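Local coordinates for protein possible galactose mutarotase (Streptomyces platensis subsp. rosaceus, PDB 4RNL) that is of unconfirmed function but probably interconverts the alpha and beta anomers of galactose or a related aldose, at residues E49-A61 against A259-A271. Sequence-based numbering, arbitrary orientation.
Sequences EAPDRDGMRGQLA and AELYDPRSGRALA
The guanidinium of Arg268 lies between Leu60 and Asp52: Leu60 CD2 sits over one face toward the rim, and Asp52 CB lies over the centre of the other, 3.7 Å from Arg268 CZ. At its edge, Arg268 NE donates to Ala50 O (2.8 Å), arriving 54° above the carbonyl plane, while Gly58 N, the strand-pairing donor, reaches the same oxygen from the opposite face. Arg268 NH2 makes a weak bond to Met56 O and donates to a water that in turn donates to Asp52 OD2; this oxygen stands well out of the guanidinium plane, 4.3 Å from Arg268 NH2, and no direct salt bridge forms. Arg268 NH1 is bonded to Leu187 O. Replacing Arg268 by an alanine removes the guanidinium and would probably leave Ala50 O with only Gly58 N of these two donors and a gap between Leu60 and Asp52.

The second guanidinium, that of Arg53, has Gly267 CA and Ser266 C over one face and, at its edge, carbonyls and Tyr262 OH, which lies in plane 2.9 Å from Arg53 NH1, its ring steeply inclined to the guanidinium. Arg53 NH1 donates to Pro264 O in the same plane (3.0 Å, 160° at the hydrogen), and Arg53 NH2 bonds weakly to Arg265 O. A bend at chi3 (64°) lays the guanidinium against the backbone of Ser266 and Gly267, while Arg53 N gives Ser266 O a straight bond (3.0 Å). Asp52 OD1 takes Met56 N (2.8 Å), bracing the type I turn from Asp52 to Gly55. In the other loop, Asp263 OD1 accepts from Arg265 N, an Asx turn. Two beta-hairpin ends, 51-57 and 262-268, thus dock through arginines reaching in both directions, joining the N-terminal antiparallel sheet to the large sheet of the galactose mutarotase-like beta-sandwich.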
loop_
_atom_site.group_PDB
_atom_site.type_symbol
_atom_site.label_atom_id
_atom_site.label_comp_id
_atom_site.label_asym_id
_atom_site.label_seq_id
_atom_site.Cartn_x
_atom_site.Cartn_y
_atom_site.Cartn_z
ATOM N N GLU A 49 -11.603 10.558 1.806
ATOM C CA GLU A 49 -12.419 11.374 2.703
ATOM C C GLU A 49 -13.561 10.548 3.277
ATOM O O GLU A 49 -14.245 9.841 2.541
ATOM C CB GLU A 49 -12.974 12.587 1.955
ATOM C CG GLU A 49 -11.889 13.590 1.566
ATOM C CD GLU A 49 -12.338 14.551 0.486
ATOM O OE1 GLU A 49 -12.722 15.686 0.827
ATOM O OE2 GLU A 49 -12.308 14.171 -0.706
ATOM N N ALA A 50 -13.770 10.667 4.587
ATOM C CA ALA A 50 -14.733 9.846 5.313
ATOM C C ALA A 50 -15.298 10.653 6.477
ATOM O O ALA A 50 -14.605 11.516 7.030
ATOM C CB ALA A 50 -14.044 8.581 5.843
ATOM N N PRO A 51 -16.547 10.366 6.872
ATOM C CA PRO A 51 -17.160 11.137 7.964
ATOM C C PRO A 51 -16.657 10.745 9.352
ATOM O O PRO A 51 -16.312 9.575 9.580
ATOM C CB PRO A 51 -18.652 10.805 7.831
ATOM C CG PRO A 51 -18.675 9.437 7.230
ATOM C CD PRO A 51 -17.478 9.376 6.296
ATOM N N ASP A 52 -16.614 11.719 10.266
ATOM C CA ASP A 52 -16.335 11.441 11.674
ATOM C C ASP A 52 -17.645 11.068 12.372
ATOM O O ASP A 52 -18.689 10.972 11.716
ATOM C CB ASP A 52 -15.628 12.632 12.360
ATOM C CG ASP A 52 -16.495 13.899 12.444
ATOM O OD1 ASP A 52 -17.728 13.838 12.244
ATOM O OD2 ASP A 52 -15.930 14.977 12.747
ATOM N N ARG A 53 -17.609 10.884 13.690
ATOM C CA ARG A 53 -18.812 10.463 14.414
ATOM C C ARG A 53 -19.942 11.499 14.384
ATOM O O ARG A 53 -21.096 11.161 14.641
ATOM C CB ARG A 53 -18.492 10.056 15.861
ATOM C CG ARG A 53 -17.968 11.180 16.736
ATOM C CD ARG A 53 -18.026 10.805 18.221
ATOM N NE ARG A 53 -17.150 9.680 18.568
ATOM C CZ ARG A 53 -15.876 9.810 18.930
ATOM N NH1 ARG A 53 -15.149 8.739 19.237
ATOM N NH2 ARG A 53 -15.325 11.014 18.986
ATOM N N ASP A 54 -19.617 12.752 14.077
ATOM C CA ASP A 54 -20.645 13.791 13.938
ATOM C C ASP A 54 -21.123 13.904 12.488
ATOM O O ASP A 54 -21.988 14.726 12.164
ATOM C CB ASP A 54 -20.124 15.155 14.415
ATOM C CG ASP A 54 -19.749 15.159 15.883
ATOM O OD1 ASP A 54 -20.369 14.400 16.656
ATOM O OD2 ASP A 54 -18.832 15.922 16.262
ATOM N N GLY A 55 -20.555 13.075 11.623
ATOM C CA GLY A 55 -20.937 13.042 10.225
ATOM C C GLY A 55 -20.138 13.983 9.346
ATOM O O GLY A 55 -20.445 14.139 8.168
HETATM N N MSE A 56 -19.107 14.609 9.905
HETATM C CA MSE A 56 -18.324 15.592 9.153
HETATM C C MSE A 56 -17.221 14.960 8.314
HETATM O O MSE A 56 -16.377 14.219 8.814
HETATM C CB MSE A 56 -17.719 16.643 10.085
HETATM C CG MSE A 56 -16.925 17.724 9.352
HETATM SE SE MSE A 56 -18.012 18.902 8.223
HETATM C CE MSE A 56 -16.588 19.962 7.411
ATOM N N ARG A 57 -17.230 15.256 7.018
ATOM C CA ARG A 57 -16.220 14.711 6.113
ATOM C C ARG A 57 -14.828 15.298 6.393
ATOM O O ARG A 57 -14.696 16.486 6.686
ATOM C CB ARG A 57 -16.637 14.983 4.663
ATOM C CG ARG A 57 -15.643 14.521 3.618
ATOM C CD ARG A 57 -16.259 14.594 2.213
ATOM N NE ARG A 57 -17.032 13.393 1.881
ATOM C CZ ARG A 57 -17.481 13.095 0.663
ATOM N NH1 ARG A 57 -17.249 13.916 -0.354
ATOM N NH2 ARG A 57 -18.161 11.971 0.461
ATOM N N GLY A 58 -13.795 14.462 6.319
ATOM C CA GLY A 58 -12.428 14.930 6.485
ATOM C C GLY A 58 -11.463 14.101 5.660
ATOM O O GLY A 58 -11.704 12.909 5.436
ATOM N N GLN A 59 -10.378 14.724 5.202
ATOM C CA GLN A 59 -9.401 14.045 4.332
ATOM C C GLN A 59 -8.381 13.340 5.206
ATOM O O GLN A 59 -7.805 13.961 6.106
ATOM C CB GLN A 59 -8.706 15.067 3.426
ATOM C CG GLN A 59 -8.150 14.475 2.122
ATOM C CD GLN A 59 -6.973 13.542 2.361
ATOM O OE1 GLN A 59 -6.972 12.394 1.903
ATOM N NE2 GLN A 59 -5.966 14.030 3.087
ATOM N N LEU A 60 -8.155 12.051 4.944
ATOM C CA LEU A 60 -7.400 11.204 5.862
ATOM C C LEU A 60 -6.051 10.719 5.332
ATOM O O LEU A 60 -5.194 10.305 6.110
ATOM C CB LEU A 60 -8.233 9.969 6.243
ATOM C CG LEU A 60 -9.708 10.210 6.610
ATOM C CD1 LEU A 60 -10.379 8.886 6.970
ATOM C CD2 LEU A 60 -9.825 11.191 7.769
ATOM N N ALA A 61 -5.856 10.731 4.018
ATOM C CA ALA A 61 -4.627 10.129 3.473
ATOM C C ALA A 61 -3.462 11.122 3.417
ATOM O O ALA A 61 -3.662 12.289 3.093
ATOM C CB ALA A 61 -4.895 9.541 2.087
ATOM N N ALA A 259 -6.968 -6.195 10.347
ATOM C CA ALA A 259 -6.533 -5.029 11.105
ATOM C C ALA A 259 -7.704 -4.118 11.379
ATOM O O ALA A 259 -8.559 -3.915 10.512
ATOM C CB ALA A 259 -5.447 -4.276 10.352
ATOM N N GLU A 260 -7.738 -3.562 12.587
ATOM C CA GLU A 260 -8.728 -2.541 12.934
ATOM C C GLU A 260 -7.997 -1.362 13.528
ATOM O O GLU A 260 -7.301 -1.504 14.535
ATOM C CB GLU A 260 -9.747 -3.095 13.941
ATOM C CG GLU A 260 -10.660 -4.175 13.343
ATOM C CD GLU A 260 -11.523 -4.859 14.384
ATOM O OE1 GLU A 260 -11.208 -4.747 15.587
ATOM O OE2 GLU A 260 -12.521 -5.508 14.001
ATOM N N LEU A 261 -8.148 -0.203 12.893
ATOM C CA LEU A 261 -7.484 1.013 13.334
ATOM C C LEU A 261 -8.572 1.997 13.758
ATOM O O LEU A 261 -9.642 2.069 13.125
ATOM C CB LEU A 261 -6.679 1.588 12.165
ATOM C CG LEU A 261 -5.820 2.835 12.367
ATOM C CD1 LEU A 261 -4.640 2.591 13.307
ATOM C CD2 LEU A 261 -5.323 3.297 10.998
ATOM N N TYR A 262 -8.320 2.737 14.831
ATOM C CA TYR A 262 -9.345 3.612 15.385
ATOM C C TYR A 262 -8.753 4.880 15.978
ATOM O O TYR A 262 -7.755 4.830 16.703
ATOM C CB TYR A 262 -10.149 2.857 16.455
ATOM C CG TYR A 262 -11.155 3.711 17.201
ATOM C CD1 TYR A 262 -12.226 4.296 16.536
ATOM C CD2 TYR A 262 -11.049 3.906 18.571
ATOM C CE1 TYR A 262 -13.155 5.078 17.215
ATOM C CE2 TYR A 262 -11.977 4.686 19.262
ATOM C CZ TYR A 262 -13.028 5.269 18.574
ATOM O OH TYR A 262 -13.957 6.051 19.253
ATOM N N ASP A 263 -9.369 6.022 15.670
ATOM C CA ASP A 263 -9.007 7.287 16.321
ATOM C C ASP A 263 -10.076 7.711 17.319
ATOM O O ASP A 263 -11.166 8.125 16.918
ATOM C CB ASP A 263 -8.842 8.411 15.285
ATOM C CG ASP A 263 -8.675 9.779 15.934
ATOM O OD1 ASP A 263 -8.010 9.854 16.995
ATOM O OD2 ASP A 263 -9.219 10.784 15.401
ATOM N N PRO A 264 -9.768 7.628 18.622
ATOM C CA PRO A 264 -10.765 8.003 19.635
ATOM C C PRO A 264 -11.271 9.437 19.510
ATOM O O PRO A 264 -12.396 9.720 19.930
ATOM C CB PRO A 264 -9.992 7.848 20.949
ATOM C CG PRO A 264 -8.980 6.769 20.650
ATOM C CD PRO A 264 -8.569 7.007 19.223
ATOM N N ARG A 265 -10.455 10.338 18.970
ATOM C CA ARG A 265 -10.828 11.748 18.965
ATOM C C ARG A 265 -11.981 12.033 18.005
ATOM O O ARG A 265 -12.963 12.679 18.377
ATOM C CB ARG A 265 -9.643 12.638 18.580
ATOM C CG ARG A 265 -8.500 12.692 19.578
ATOM C CD ARG A 265 -7.722 13.977 19.355
ATOM N NE ARG A 265 -6.522 14.093 20.177
ATOM C CZ ARG A 265 -5.294 13.843 19.736
ATOM N NH1 ARG A 265 -5.112 13.443 18.483
ATOM N NH2 ARG A 265 -4.251 13.988 20.544
ATOM N N SER A 266 -11.835 11.571 16.769
ATOM C CA SER A 266 -12.804 11.834 15.707
ATOM C C SER A 266 -13.849 10.738 15.670
ATOM O O SER A 266 -14.965 10.932 15.163
ATOM C CB SER A 266 -12.103 11.867 14.353
ATOM O OG SER A 266 -11.647 10.569 13.988
ATOM N N GLY A 267 -13.482 9.581 16.205
ATOM C CA GLY A 267 -14.342 8.415 16.140
ATOM C C GLY A 267 -14.271 7.616 14.852
ATOM O O GLY A 267 -15.004 6.634 14.713
ATOM N N ARG A 268 -13.402 8.004 13.917
ATOM C CA ARG A 268 -13.278 7.263 12.660
ATOM C C ARG A 268 -12.608 5.912 12.877
ATOM O O ARG A 268 -11.635 5.803 13.626
ATOM C CB ARG A 268 -12.496 8.063 11.608
ATOM C CG ARG A 268 -13.228 9.322 11.137
ATOM C CD ARG A 268 -12.653 9.849 9.814
ATOM N NE ARG A 268 -13.230 11.150 9.456
ATOM C CZ ARG A 268 -12.849 12.310 9.983
ATOM N NH1 ARG A 268 -11.880 12.343 10.895
ATOM N NH2 ARG A 268 -13.433 13.436 9.603
ATOM N N ALA A 269 -13.142 4.889 12.222
ATOM C CA ALA A 269 -12.615 3.532 12.342
ATOM C C ALA A 269 -12.362 2.949 10.967
ATOM O O ALA A 269 -13.116 3.208 10.028
ATOM C CB ALA A 269 -13.592 2.651 13.105
ATOM N N LEU A 270 -11.305 2.150 10.864
ATOM C CA LEU A 270 -10.992 1.409 9.647
ATOM C C LEU A 270 -10.885 -0.067 9.968
ATOM O O LEU A 270 -10.217 -0.449 10.935
ATOM C CB LEU A 270 -9.650 1.867 9.084
ATOM C CG LEU A 270 -9.040 1.007 7.972
ATOM C CD1 LEU A 270 -9.848 1.144 6.680
ATOM C CD2 LEU A 270 -7.602 1.422 7.748
ATOM N N ALA A 271 -11.557 -0.885 9.165
ATOM C CA ALA A 271 -11.357 -2.331 9.183
ATOM C C ALA A 271 -10.712 -2.699 7.861
ATOM O O ALA A 271 -11.272 -2.429 6.789
ATOM C CB ALA A 271 -12.687 -3.060 9.357
HETATM O O HOH W 1 -13.627 15.939 11.100
#